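Local coordinates for uncharacterized conserved (Bdellovibrio bacteriovorus, PDB 7O21), which probably acts as a YkuD-family L,D-carboxypeptidase that trims peptidoglycan, an editing of the cell wall that generates curvature in this predatory bacterium, at residues N156-I159 / K160-D164; K103-F106 / S107-G110; Q32-T36 / E37-R41; E57-E61 / Q62-I66; H136-P139 / D140-L144. All coordinates share one frame; numbering follows the deposited sequence.

Contact 1. Residues N156-I159 / K160-D164; sequences NDVI and KKLAD
Val158 and Leu162 are joined by the straightest link of an alpha-helical ladder, Leu162 N donating over 2.9 Å to Val158 O nearly along the C=O axis, and the same i to i+4 pattern recurs from Asp157 O to Lys161 N (3.3 Å) and from Ile159 O to Ala163 N. This is helix 156-163 of the L,D-transpeptidase domain. On its inner side the side chains of Val158 and Leu162 run alongside each other in the same direction, with Val158 CG1 3.9 Å from Leu162 CD1. Both pack on Tyr69, and Leu162 also reaches Leu53 and Val55, so this ridge seats the helix on the sheet. Ile159, next to Val158 in the chain, touches Phe114 and Ala137 close to the predicted catalytic His136. Asn156 is tied by OD1 to Ala111 N and by ND2 to Asp140. The solvent side is polar. Lys161 holds CG beside its own backbone N (chi1 -65°) and then runs fully extended, CG passing 3.4 Å from Asp157 O. Its NZ stops 4.3 Å from Asp157 OD2, too far for a salt bridge. A single water closes that gap, donating a hydrogen bond to Asp157 OD2 (2.7 Å) and accepting one from Lys161 NZ (2.7 Å).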
loop_
_atom_site.group_PDB
_atom_site.type_symbol
_atom_site.label_atom_id
_atom_site.label_comp_id
_atom_site.label_asym_id
_atom_site.label_seq_id
_atom_site.Cartn_x
_atom_site.Cartn_y
_atom_site.Cartn_z
ATOM N N ASN A 156 -24.331 5.616 -13.187
ATOM C CA ASN A 156 -23.270 6.240 -14.017
ATOM C C ASN A 156 -23.277 7.767 -13.871
ATOM O O ASN A 156 -22.252 8.330 -13.830
ATOM C CB ASN A 156 -23.456 5.864 -15.488
ATOM C CG ASN A 156 -23.057 4.440 -15.753
ATOM O OD1 ASN A 156 -21.972 4.056 -15.387
ATOM N ND2 ASN A 156 -23.936 3.678 -16.365
ATOM N N ASP A 157 -24.451 8.371 -13.833
ATOM C CA ASP A 157 -24.540 9.841 -13.686
ATOM C C ASP A 157 -23.970 10.239 -12.323
ATOM O O ASP A 157 -23.307 11.214 -12.253
ATOM C CB ASP A 157 -25.960 10.351 -13.957
ATOM C CG ASP A 157 -27.024 9.955 -12.946
ATOM O OD1 ASP A 157 -26.940 8.899 -12.414
ATOM O OD2 ASP A 157 -27.941 10.723 -12.767
ATOM N N VAL A 158 -24.231 9.422 -11.322
ATOM C CA VAL A 158 -23.768 9.739 -9.978
ATOM C C VAL A 158 -22.256 9.618 -9.878
ATOM O O VAL A 158 -21.601 10.487 -9.293
ATOM C CB VAL A 158 -24.482 8.835 -8.967
ATOM C CG1 VAL A 158 -23.858 8.994 -7.583
ATOM C CG2 VAL A 158 -25.967 9.170 -8.918
ATOM N N ILE A 159 -21.672 8.554 -10.443
ATOM C CA ILE A 159 -20.230 8.376 -10.256
ATOM C C ILE A 159 -19.468 9.510 -10.922
ATOM O O ILE A 159 -18.410 9.935 -10.431
ATOM C CB ILE A 159 -19.735 6.976 -10.695
ATOM C CG1 ILE A 159 -18.362 6.673 -10.080
ATOM C CG2 ILE A 159 -19.644 6.882 -12.222
ATOM C CD1 ILE A 159 -18.393 6.319 -8.601
ATOM N N LYS A 160 -20.007 10.037 -12.031
ATOM C CA LYS A 160 -19.368 11.167 -12.697
ATOM C C LYS A 160 -19.458 12.442 -11.860
ATOM O O LYS A 160 -18.522 13.248 -11.855
ATOM C CB LYS A 160 -19.971 11.367 -14.086
ATOM C CG LYS A 160 -19.722 10.199 -15.017
ATOM C CD LYS A 160 -20.479 10.330 -16.333
ATOM C CE LYS A 160 -20.309 9.064 -17.156
ATOM N NZ LYS A 160 -21.201 9.027 -18.355
ATOM N N LYS A 161 -20.574 12.654 -11.158
ATOM C CA LYS A 161 -20.651 13.784 -10.237
ATOM C C LYS A 161 -19.674 13.615 -9.079
ATOM O O LYS A 161 -19.001 14.575 -8.677
ATOM C CB LYS A 161 -22.072 13.924 -9.698
ATOM C CG LYS A 161 -23.137 14.271 -10.738
ATOM C CD LYS A 161 -24.535 14.228 -10.119
ATOM C CE LYS A 161 -25.615 14.566 -11.136
ATOM N NZ LYS A 161 -26.983 14.322 -10.583
ATOM N N LEU A 162 -19.586 12.409 -8.517
ATOM C CA LEU A 162 -18.726 12.211 -7.354
ATOM C C LEU A 162 -17.259 12.420 -7.697
ATOM O O LEU A 162 -16.468 12.817 -6.833
ATOM C CB LEU A 162 -18.932 10.815 -6.780
ATOM C CG LEU A 162 -20.313 10.553 -6.178
ATOM C CD1 LEU A 162 -20.419 9.098 -5.735
ATOM C CD2 LEU A 162 -20.564 11.491 -5.002
ATOM N N ALA A 163 -16.875 12.152 -8.944
ATOM C CA ALA A 163 -15.483 12.313 -9.334
ATOM C C ALA A 163 -14.990 13.725 -9.058
ATOM O O ALA A 163 -13.806 13.920 -8.752
ATOM C CB ALA A 163 -15.297 11.943 -10.811
ATOM N N ASP A 164 -15.887 14.713 -9.122
ATOM C CA ASP A 164 -15.514 16.099 -8.857
ATOM C C ASP A 164 -15.128 16.338 -7.404
ATOM O O ASP A 164 -14.448 17.328 -7.111
ATOM C CB ASP A 164 -16.655 17.041 -9.253
ATOM C CG ASP A 164 -16.886 17.081 -10.753
ATOM O OD1 ASP A 164 -15.947 16.751 -11.513
ATOM O OD2 ASP A 164 -18.010 17.435 -11.169
HETATM O O HOH W 1 -28.010 11.845 -10.326
#

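Contact 2. Residues K103-F106 / S107-G110; sequences KIPF and SLYG. With EDO (1,2-ethanediol), chain H; SCN (thiocyanate ion), chain E.
Gly110 CA lies over one face of the Phe106 ring, 3.8 Å from the centroid and 18° off the normal, a CH-pi contact across the end of the short helix 106-109 of the L,D-transpeptidase domain. Pro105 is the N-cap residue of this single turn. Its carbonyl oxygen takes two bonds: Tyr109 N arrives in the carbonyl plane at 3.0 Å, whereas Leu108 N, at 3.2 Å, stands well above that plane. Phe106 O receives Gly110 N at 2.8 Å, and Gly110 leaves the helix with positive phi. The side chains follow the turn. Pro105 CG meets Leu108 CD1, while Pro105 CD lies in the plane of the Tyr109 ring at its edge, 3.9 Å from CD2. Ile104 comes across Tyr109 at about a right angle; a chi1 of 56° sets Ile104 CG1 between its own backbone N and carbonyl carbon, and from there CD1 reaches Tyr109 CB at 3.7 Å. Farther out, the Tyr109 ring meets the predicted catalytic His136 edge-to-face and also touches Trp134. The second subunit reaches in as well, His234 packing on Pro105 and Ser230 on Leu108. Tyr109 OH is hydrogen-bonded to Gly225 O of that subunit and lies 2.8 Å from the nitrogen of a thiocyanate, probably from the crystallisation liquor.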
loop_
_atom_site.group_PDB
_atom_site.type_symbol
_atom_site.label_atom_id
_atom_site.label_comp_id
_atom_site.label_asym_id
_atom_site.label_seq_id
_atom_site.Cartn_x
_atom_site.Cartn_y
_atom_site.Cartn_z
ATOM N N LYS A 103 -9.412 -0.084 -19.186
ATOM C CA LYS A 103 -8.804 -0.924 -18.142
ATOM C C LYS A 103 -9.836 -1.819 -17.473
ATOM O O LYS A 103 -9.510 -2.908 -17.186
ATOM C CB LYS A 103 -8.060 -0.069 -17.120
ATOM C CG LYS A 103 -6.806 0.621 -17.631
ATOM C CD LYS A 103 -5.835 -0.318 -18.301
ATOM C CE LYS A 103 -4.665 0.390 -18.942
ATOM N NZ LYS A 103 -4.023 -0.369 -20.029
ATOM N N ILE A 104 -11.033 -1.311 -17.255
ATOM C CA ILE A 104 -12.045 -2.097 -16.550
ATOM C C ILE A 104 -13.329 -2.187 -17.366
ATOM O O ILE A 104 -13.692 -1.233 -18.072
ATOM C CB ILE A 104 -12.305 -1.570 -15.128
ATOM C CG1 ILE A 104 -12.693 -0.096 -15.156
ATOM C CG2 ILE A 104 -11.072 -1.774 -14.255
ATOM C CD1 ILE A 104 -13.289 0.385 -13.828
ATOM N N PRO A 105 -14.035 -3.311 -17.300
ATOM C CA PRO A 105 -15.239 -3.487 -18.130
ATOM C C PRO A 105 -16.404 -2.634 -17.641
ATOM O O PRO A 105 -16.784 -2.674 -16.469
ATOM C CB PRO A 105 -15.552 -4.981 -17.988
ATOM C CG PRO A 105 -14.885 -5.399 -16.701
ATOM C CD PRO A 105 -13.648 -4.554 -16.606
ATOM N N PHE A 106 -17.020 -1.917 -18.586
ATOM C CA PHE A 106 -18.251 -1.190 -18.291
ATOM C C PHE A 106 -19.351 -2.117 -17.799
ATOM O O PHE A 106 -20.182 -1.707 -16.981
ATOM C CB PHE A 106 -18.714 -0.459 -19.558
ATOM C CG PHE A 106 -19.847 0.496 -19.336
ATOM C CD1 PHE A 106 -21.160 0.071 -19.444
ATOM C CD2 PHE A 106 -19.592 1.827 -19.049
ATOM C CE1 PHE A 106 -22.212 0.961 -19.242
ATOM C CE2 PHE A 106 -20.628 2.718 -18.846
ATOM C CZ PHE A 106 -21.944 2.280 -18.943
ATOM N N SER A 107 -19.390 -3.359 -18.292
ATOM C CA SER A 107 -20.479 -4.258 -17.916
ATOM C C SER A 107 -20.496 -4.520 -16.417
ATOM O O SER A 107 -21.561 -4.776 -15.838
ATOM C CB SER A 107 -20.361 -5.582 -18.679
ATOM O OG SER A 107 -19.121 -6.223 -18.385
ATOM N N LEU A 108 -19.331 -4.463 -15.769
ATOM C CA LEU A 108 -19.240 -4.704 -14.336
ATOM C C LEU A 108 -19.155 -3.424 -13.518
ATOM O O LEU A 108 -19.605 -3.416 -12.367
ATOM C CB LEU A 108 -18.002 -5.555 -14.013
ATOM C CG LEU A 108 -17.895 -6.942 -14.647
ATOM C CD1 LEU A 108 -16.647 -7.640 -14.110
ATOM C CD2 LEU A 108 -19.125 -7.761 -14.356
ATOM N N TYR A 109 -18.573 -2.358 -14.070
ATOM C CA TYR A 109 -18.189 -1.199 -13.278
ATOM C C TYR A 109 -18.765 0.104 -13.803
ATOM O O TYR A 109 -18.513 1.161 -13.214
ATOM C CB TYR A 109 -16.653 -1.111 -13.184
ATOM C CG TYR A 109 -16.088 -2.356 -12.554
ATOM C CD1 TYR A 109 -16.395 -2.694 -11.246
ATOM C CD2 TYR A 109 -15.263 -3.216 -13.285
ATOM C CE1 TYR A 109 -15.914 -3.844 -10.680
ATOM C CE2 TYR A 109 -14.771 -4.366 -12.721
ATOM C CZ TYR A 109 -15.091 -4.670 -11.418
ATOM O OH TYR A 109 -14.632 -5.812 -10.823
ATOM N N GLY A 110 -19.529 0.061 -14.886
ATOM C CA GLY A 110 -19.965 1.302 -15.482
ATOM C C GLY A 110 -18.793 2.196 -15.847
ATOM O O GLY A 110 -17.688 1.738 -16.172
HETATM C C1 EDO H . -14.093 -1.575 -22.698
HETATM O O1 EDO H . -13.889 -0.357 -23.387
HETATM C C2 EDO H . -15.387 -1.469 -21.898
HETATM O O2 EDO H . -15.862 -2.747 -21.517
HETATM S S SCN E . -12.619 -5.687 -6.173
HETATM C C SCN E . -13.899 -5.778 -7.252
HETATM N N SCN E . -14.776 -5.828 -7.980
#

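Contact 3. Residues Q32-T36 / E37-R41; sequences QISET and EAFSR
Phe39 folds back over Thr36 across a type I beta turn, and its side chain can be traced atom by atom. CB lies 3.5 Å from Thr36 O, the acceptor of the turn's closing bond from Phe39 N (3.0 Å), whose donor stands above the carbonyl plane. With chi1 at -54°, CG is anti to the carbonyl carbon, and the ring swings back toward the start of the turn. CD2 then enters the tightest part of the contact, 3.4 Å from Ser34 OG, which lies at the ring edge, and 3.5 Å from Thr36 CB. CE2 continues along Thr36 CB, and CZ ends near Thr36 CG2. That methyl sits over the centre of one ring face, 3.9 Å from the centroid and 13° off the normal, as a CH-pi contact. Ser34 OG also accepts from Thr36 N at 3.0 Å, forming an ST turn that holds Thr36 in place. On the outer side a water joins Glu35 O to Glu37 OE2. The loop links strand 30-32 to strand 42-47. Tyr253 of strand 246-257 packs on Phe39, Ser250 of the same strand binds Thr36 OG1, and Ile33 and Arg41 rest on Arg58 of strand 52-59, placing the loop between the NTF2-like and catalytic sheets.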
loop_
_atom_site.group_PDB
_atom_site.type_symbol
_atom_site.label_atom_id
_atom_site.label_comp_id
_atom_site.label_asym_id
_atom_site.label_seq_id
_atom_site.Cartn_x
_atom_site.Cartn_y
_atom_site.Cartn_z
ATOM N N GLN A 32 -15.350 15.479 12.590
ATOM C CA GLN A 32 -14.614 16.658 12.145
ATOM C C GLN A 32 -13.846 16.293 10.884
ATOM O O GLN A 32 -13.419 15.147 10.722
ATOM C CB GLN A 32 -13.620 17.111 13.228
ATOM C CG GLN A 32 -13.098 18.536 13.056
ATOM C CD GLN A 32 -12.461 19.056 14.327
ATOM O OE1 GLN A 32 -13.039 19.885 15.031
ATOM N NE2 GLN A 32 -11.284 18.545 14.646
ATOM N N ILE A 33 -13.685 17.275 9.988
ATOM C CA ILE A 33 -12.871 17.139 8.783
ATOM C C ILE A 33 -11.622 17.993 8.965
ATOM O O ILE A 33 -11.682 19.078 9.561
ATOM C CB ILE A 33 -13.692 17.537 7.535
ATOM C CG1 ILE A 33 -14.841 16.541 7.358
ATOM C CG2 ILE A 33 -12.831 17.569 6.274
ATOM C CD1 ILE A 33 -15.862 16.939 6.306
ATOM N N SER A 34 -10.479 17.486 8.517
ATOM C CA SER A 34 -9.236 18.201 8.785
ATOM C C SER A 34 -9.195 19.516 8.008
ATOM O O SER A 34 -9.710 19.621 6.891
ATOM C CB SER A 34 -8.027 17.346 8.421
ATOM O OG SER A 34 -6.858 18.143 8.403
ATOM N N GLU A 35 -8.577 20.531 8.625
ATOM C CA GLU A 35 -8.369 21.808 7.941
ATOM C C GLU A 35 -7.225 21.755 6.932
ATOM O O GLU A 35 -7.063 22.703 6.145
ATOM C CB GLU A 35 -8.068 22.918 8.949
ATOM C CG GLU A 35 -6.686 22.778 9.584
ATOM C CD GLU A 35 -6.413 23.851 10.629
ATOM O OE1 GLU A 35 -6.840 25.006 10.421
ATOM O OE2 GLU A 35 -5.787 23.547 11.666
ATOM N N THR A 36 -6.422 20.694 6.932
ATOM C CA THR A 36 -5.208 20.654 6.121
ATOM C C THR A 36 -5.559 20.467 4.639
ATOM O O THR A 36 -6.147 19.453 4.251
ATOM C CB THR A 36 -4.291 19.540 6.635
ATOM O OG1 THR A 36 -3.823 19.881 7.947
ATOM C CG2 THR A 36 -3.099 19.338 5.719
ATOM N N GLU A 37 -5.189 21.438 3.804
ATOM C CA GLU A 37 -5.613 21.412 2.406
ATOM C C GLU A 37 -4.913 20.333 1.581
ATOM O O GLU A 37 -5.401 19.987 0.499
ATOM C CB GLU A 37 -5.530 22.827 1.804
ATOM C CG GLU A 37 -6.435 23.758 2.589
ATOM C CD GLU A 37 -6.497 25.192 2.094
ATOM O OE1 GLU A 37 -5.903 25.525 1.050
ATOM O OE2 GLU A 37 -7.156 26.001 2.782
ATOM N N ALA A 38 -3.796 19.786 2.063
ATOM C CA ALA A 38 -3.185 18.640 1.405
ATOM C C ALA A 38 -4.052 17.396 1.519
ATOM O O ALA A 38 -3.871 16.457 0.734
ATOM C CB ALA A 38 -1.806 18.368 2.009
ATOM N N PHE A 39 -4.997 17.379 2.459
ATOM C CA PHE A 39 -5.934 16.266 2.577
ATOM C C PHE A 39 -7.185 16.654 1.800
ATOM O O PHE A 39 -7.105 17.488 0.894
ATOM C CB PHE A 39 -6.285 15.988 4.045
ATOM C CG PHE A 39 -5.076 15.776 4.945
ATOM C CD1 PHE A 39 -3.892 15.241 4.458
ATOM C CD2 PHE A 39 -5.145 16.121 6.284
ATOM C CE1 PHE A 39 -2.787 15.061 5.314
ATOM C CE2 PHE A 39 -4.062 15.942 7.141
ATOM C CZ PHE A 39 -2.893 15.415 6.658
ATOM N N SER A 40 -8.343 16.086 2.133
ATOM C CA SER A 40 -9.554 16.282 1.345
ATOM C C SER A 40 -10.562 17.071 2.161
ATOM O O SER A 40 -10.849 16.714 3.309
ATOM C CB SER A 40 -10.153 14.932 0.945
ATOM O OG SER A 40 -11.451 15.095 0.372
ATOM N N ARG A 41 -11.102 18.138 1.581
ATOM C CA ARG A 41 -12.153 18.850 2.298
ATOM C C ARG A 41 -13.493 18.147 2.232
ATOM O O ARG A 41 -14.426 18.575 2.922
ATOM C CB ARG A 41 -12.278 20.302 1.828
ATOM C CG ARG A 41 -12.683 20.497 0.391
ATOM C CD ARG A 41 -12.391 21.958 -0.015
ATOM N NE ARG A 41 -13.033 22.325 -1.272
ATOM C CZ ARG A 41 -12.401 22.445 -2.435
ATOM N NH1 ARG A 41 -11.091 22.243 -2.519
ATOM N NH2 ARG A 41 -13.083 22.783 -3.521
HETATM O O HOH W 2 -7.797 24.991 5.347
#

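Contact 4. Residues E57-E61 / Q62-I66; sequences ERNGE and QIQKI
Asn59 O takes two bonds, from Gln62 N at 2.8 Å and from a water at 2.9 Å that also donates to Gln62 OE1. In return Asn59 N gives to Gln62 O at 2.9 Å; in both backbone bonds of this pair the donor stands above the carbonyl plane. Two residues farther from the turn, Glu57 N reaches Gln64 O at 2.8 Å and Gln64 N returns to Glu57 O. Between these two hydrogen-bonded pairs, Arg58 and Ile63 form a non-hydrogen-bonded one, and their side chains turn to the face against which Ile33 packs. Glu57, Asn59, Gln62 and Gln64 line the other face, with Glu57 CB 4.0 Å from Ile66 CG2. Gln62 bends at chi2 (68°), bringing its amide back over Glu61. A further water bridges Gln62 NE2 to Glu61 OE2, and another bridges Gln62 OE1 to Glu61 N. Arg58 NH1 is held elsewhere, by Ser34 O. Gly60, with positive phi, and Glu61 occupy the corners of a type II' turn, a classic two-residue connection of a tight antiparallel beta hairpin, here joining strands 52-59 and 62-73.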
loop_
_atom_site.group_PDB
_atom_site.type_symbol
_atom_site.label_atom_id
_atom_site.label_comp_id
_atom_site.label_asym_id
_atom_site.label_seq_id
_atom_site.Cartn_x
_atom_site.Cartn_y
_atom_site.Cartn_z
ATOM N N GLU A 57 -18.777 18.337 3.463
ATOM C CA GLU A 57 -17.673 19.267 3.293
ATOM C C GLU A 57 -17.342 19.924 4.624
ATOM O O GLU A 57 -18.222 20.175 5.457
ATOM C CB GLU A 57 -17.971 20.349 2.215
ATOM C CG GLU A 57 -16.748 21.207 1.881
ATOM C CD GLU A 57 -16.993 22.264 0.812
ATOM O OE1 GLU A 57 -18.161 22.446 0.411
ATOM O OE2 GLU A 57 -16.001 22.892 0.384
ATOM N N ARG A 58 -16.060 20.223 4.802
ATOM C CA ARG A 58 -15.613 20.955 5.976
ATOM C C ARG A 58 -16.173 22.372 5.964
ATOM O O ARG A 58 -16.173 23.054 4.935
ATOM C CB ARG A 58 -14.093 21.031 5.976
ATOM C CG ARG A 58 -13.525 21.637 7.251
ATOM C CD ARG A 58 -12.050 21.976 7.107
ATOM N NE ARG A 58 -11.814 22.928 6.015
ATOM C CZ ARG A 58 -11.076 22.686 4.931
ATOM N NH1 ARG A 58 -10.454 21.531 4.767
ATOM N NH2 ARG A 58 -10.957 23.619 3.987
ATOM N N ASN A 59 -16.648 22.813 7.112
ATOM C CA ASN A 59 -17.072 24.201 7.323
ATOM C C ASN A 59 -16.445 24.614 8.652
ATOM O O ASN A 59 -17.088 24.561 9.699
ATOM C CB ASN A 59 -18.597 24.290 7.333
ATOM C CG ASN A 59 -19.102 25.663 7.696
ATOM O OD1 ASN A 59 -18.427 26.664 7.491
ATOM N ND2 ASN A 59 -20.310 25.714 8.244
ATOM N N GLY A 60 -15.172 25.003 8.600
ATOM C CA GLY A 60 -14.447 25.265 9.829
ATOM C C GLY A 60 -14.360 24.003 10.667
ATOM O O GLY A 60 -13.912 22.947 10.200
ATOM N N GLU A 61 -14.800 24.106 11.921
ATOM C CA GLU A 61 -14.891 22.960 12.816
ATOM C C GLU A 61 -16.154 22.147 12.597
ATOM O O GLU A 61 -16.290 21.065 13.184
ATOM C CB GLU A 61 -14.878 23.418 14.277
ATOM C CG GLU A 61 -13.640 24.194 14.680
ATOM C CD GLU A 61 -13.591 24.446 16.180
ATOM O OE1 GLU A 61 -12.653 23.956 16.840
ATOM O OE2 GLU A 61 -14.507 25.119 16.693
ATOM N N GLN A 62 -17.079 22.647 11.790
ATOM C CA GLN A 62 -18.327 21.961 11.508
ATOM C C GLN A 62 -18.224 21.177 10.203
ATOM O O GLN A 62 -17.229 21.244 9.473
ATOM C CB GLN A 62 -19.494 22.956 11.433
ATOM C CG GLN A 62 -20.042 23.400 12.783
ATOM C CD GLN A 62 -19.060 24.243 13.562
ATOM O OE1 GLN A 62 -18.566 25.254 13.064
ATOM N NE2 GLN A 62 -18.766 23.834 14.797
ATOM N N ILE A 63 -19.259 20.390 9.941
ATOM C CA ILE A 63 -19.397 19.661 8.690
ATOM C C ILE A 63 -20.749 20.029 8.094
ATOM O O ILE A 63 -21.696 20.358 8.816
ATOM C CB ILE A 63 -19.279 18.130 8.882
ATOM C CG1 ILE A 63 -20.457 17.595 9.703
ATOM C CG2 ILE A 63 -17.930 17.774 9.501
ATOM C CD1 ILE A 63 -20.478 16.086 9.839
ATOM N N GLN A 64 -20.847 19.952 6.770
ATOM C CA GLN A 64 -22.075 20.326 6.080
ATOM C C GLN A 64 -22.326 19.326 4.962
ATOM O O GLN A 64 -21.428 19.063 4.162
ATOM C CB GLN A 64 -21.924 21.731 5.491
ATOM C CG GLN A 64 -23.187 22.297 4.867
ATOM C CD GLN A 64 -23.025 23.743 4.456
ATOM O OE1 GLN A 64 -21.995 24.364 4.716
ATOM N NE2 GLN A 64 -24.051 24.295 3.814
ATOM N N LYS A 65 -23.535 18.779 4.901
ATOM C CA LYS A 65 -23.889 17.886 3.807
ATOM C C LYS A 65 -24.177 18.728 2.576
ATOM O O LYS A 65 -24.964 19.679 2.632
ATOM C CB LYS A 65 -25.115 17.043 4.167
ATOM C CG LYS A 65 -25.459 15.982 3.124
ATOM C CD LYS A 65 -26.747 15.234 3.470
ATOM C CE LYS A 65 -26.488 14.093 4.452
ATOM N NZ LYS A 65 -27.702 13.261 4.735
ATOM N N ILE A 66 -23.531 18.393 1.463
ATOM C CA ILE A 66 -23.692 19.165 0.245
ATOM C C ILE A 66 -24.521 18.445 -0.810
ATOM O O ILE A 66 -25.177 19.114 -1.613
ATOM C CB ILE A 66 -22.366 19.672 -0.346
ATOM C CG1 ILE A 66 -21.474 18.494 -0.688
ATOM C CG2 ILE A 66 -21.674 20.634 0.624
ATOM C CD1 ILE A 66 -20.162 18.898 -1.337
HETATM O O HOH W 3 -18.439 26.962 10.671
HETATM O O HOH W 4 -14.849 19.960 10.229
HETATM O O HOH W 5 -16.313 26.373 12.852
HETATM O O HOH W 6 -17.113 25.265 16.683
#

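Contact 5. Residues H136-P139 / D140-L144; sequences HAIP and DSVPL
Val142 has a chi1 of -53°, which puts CG2 between its backbone N and carbonyl carbon and directs that methyl at Ile138 and Pro139. Ile138 is turned well off a staggered rotamer (chi1 -147°), and its CG1 meets Val142 CG2 at 3.7 Å, the two side chains crossing at about a right angle. The other branch, Ile138 CG2, reaches Leu144 CD2 at 4.0 Å, so Ile138 is wedged between residues four and six positions on. Val142 CG2 also approaches Pro139 CD to 4.0 Å. The chain reverses in a type I beta turn from Pro139 to Val142, closed by a nearly straight bond from Val142 N to Pro139 O (3.2 Å, 171° at the hydrogen) whose donor lies above the carbonyl plane. This turn lies in the loop between strands 134-136 and 152-153 of the L,D-transpeptidase domain, the first ending in the predicted catalytic His136 and the second starting just after the predicted nucleophile Cys151. At the loop's start His136 ND1 donates to Ala137 O at 2.6 Å, using a lone pair in the carbonyl plane, with the oxygen almost exactly in the imidazole plane. This bond should restrain the rotation of the ring, which also touches Cys151. Nearer the turn, a water donates both to Asp140 OD1, at 2.8 Å, and to Ile138 O at 2.7 Å.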
loop_
_atom_site.group_PDB
_atom_site.type_symbol
_atom_site.label_atom_id
_atom_site.label_comp_id
_atom_site.label_asym_id
_atom_site.label_seq_id
_atom_site.Cartn_x
_atom_site.Cartn_y
_atom_site.Cartn_z
ATOM N N HIS A 136 -18.021 2.129 -7.385
ATOM C CA HIS A 136 -18.078 2.088 -8.843
ATOM C C HIS A 136 -19.515 2.199 -9.322
ATOM O O HIS A 136 -20.443 2.353 -8.533
ATOM C CB HIS A 136 -17.368 0.847 -9.413
ATOM C CG HIS A 136 -18.012 -0.456 -9.057
ATOM N ND1 HIS A 136 -19.160 -0.918 -9.675
ATOM C CD2 HIS A 136 -17.641 -1.424 -8.183
ATOM C CE1 HIS A 136 -19.472 -2.105 -9.181
ATOM N NE2 HIS A 136 -18.566 -2.433 -8.273
ATOM N N ALA A 137 -19.688 2.162 -10.641
ATOM C CA ALA A 137 -21.008 2.245 -11.237
ATOM C C ALA A 137 -21.353 0.912 -11.902
ATOM O O ALA A 137 -20.745 -0.128 -11.595
ATOM C CB ALA A 137 -21.072 3.449 -12.176
ATOM N N ILE A 138 -22.338 0.938 -12.753
ATOM C CA ILE A 138 -22.850 -0.304 -13.371
ATOM C C ILE A 138 -23.755 0.115 -14.522
ATOM O O ILE A 138 -24.164 1.210 -14.553
ATOM C CB ILE A 138 -23.558 -1.144 -12.288
ATOM C CG1 ILE A 138 -23.405 -2.648 -12.539
ATOM C CG2 ILE A 138 -24.990 -0.678 -12.053
ATOM C CD1 ILE A 138 -23.361 -3.492 -11.327
ATOM N N PRO A 139 -24.087 -0.760 -15.476
ATOM C CA PRO A 139 -24.984 -0.344 -16.530
ATOM C C PRO A 139 -26.342 0.092 -15.962
ATOM O O PRO A 139 -26.854 -0.433 -15.064
ATOM C CB PRO A 139 -25.121 -1.628 -17.340
ATOM C CG PRO A 139 -23.757 -2.234 -17.187
ATOM C CD PRO A 139 -23.488 -2.042 -15.715
ATOM N N ASP A 140 -26.941 1.014 -16.689
ATOM C CA ASP A 140 -28.259 1.566 -16.314
ATOM C C ASP A 140 -29.337 0.474 -16.234
ATOM O O ASP A 140 -30.231 0.632 -15.443
ATOM C CB ASP A 140 -28.671 2.620 -17.323
ATOM C CG ASP A 140 -27.809 3.865 -17.364
ATOM O OD1 ASP A 140 -27.182 4.171 -16.407
ATOM O OD2 ASP A 140 -27.832 4.504 -18.339
ATOM N N SER A 141 -29.265 -0.569 -17.067
ATOM C CA SER A 141 -30.293 -1.635 -17.105
ATOM C C SER A 141 -30.223 -2.621 -15.947
ATOM O O SER A 141 -31.107 -3.427 -15.828
ATOM C CB SER A 141 -30.274 -2.351 -18.409
ATOM O OG SER A 141 -29.056 -2.995 -18.586
ATOM N N VAL A 142 -29.194 -2.571 -15.128
ATOM C CA VAL A 142 -29.142 -3.612 -14.076
ATOM C C VAL A 142 -29.196 -3.006 -12.672
ATOM O O VAL A 142 -28.853 -1.894 -12.478
ATOM C CB VAL A 142 -27.919 -4.509 -14.267
ATOM C CG1 VAL A 142 -27.841 -5.078 -15.668
ATOM C CG2 VAL A 142 -26.658 -3.750 -13.971
ATOM N N PRO A 143 -29.592 -3.798 -11.677
ATOM C CA PRO A 143 -29.653 -3.320 -10.328
ATOM C C PRO A 143 -28.250 -3.035 -9.781
ATOM O O PRO A 143 -27.353 -3.653 -10.130
ATOM C CB PRO A 143 -30.208 -4.505 -9.525
ATOM C CG PRO A 143 -30.583 -5.547 -10.521
ATOM C CD PRO A 143 -29.929 -5.190 -11.829
ATOM N N LEU A 144 -28.189 -2.072 -8.886
ATOM C CA LEU A 144 -26.932 -1.750 -8.212
ATOM C C LEU A 144 -26.346 -2.959 -7.487
ATOM O O LEU A 144 -25.120 -3.089 -7.390
ATOM C CB LEU A 144 -27.164 -0.587 -7.248
ATOM C CG LEU A 144 -27.591 0.746 -7.864
ATOM C CD1 LEU A 144 -27.725 1.793 -6.770
ATOM C CD2 LEU A 144 -26.586 1.199 -8.930
HETATM O O HOH W 7 -26.048 3.084 -14.037
#

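The five contacts fall into two groups. Contacts 1, 2 and 5 gather near the predicted active site: Asn156 of contact 1 touches both of the others, while Tyr109 O of contact 2 probably accepts from Ala137 N of contact 5. Contacts 3 and 4, with centres about 10 Å apart, meet through Arg58, which links the loop 32-41 to the hairpin beside it. Contacts 1, 2 and 3 are partly buried and combine apolar or aromatic packing with backbone bonds, whereas contacts 4 and 5 are surface contacts. Of those two, the hairpin depends on paired backbone bonds and waters, and the 136-144 loop on aliphatic packing round a single turn bond. Contact 2 alone meets the second subunit.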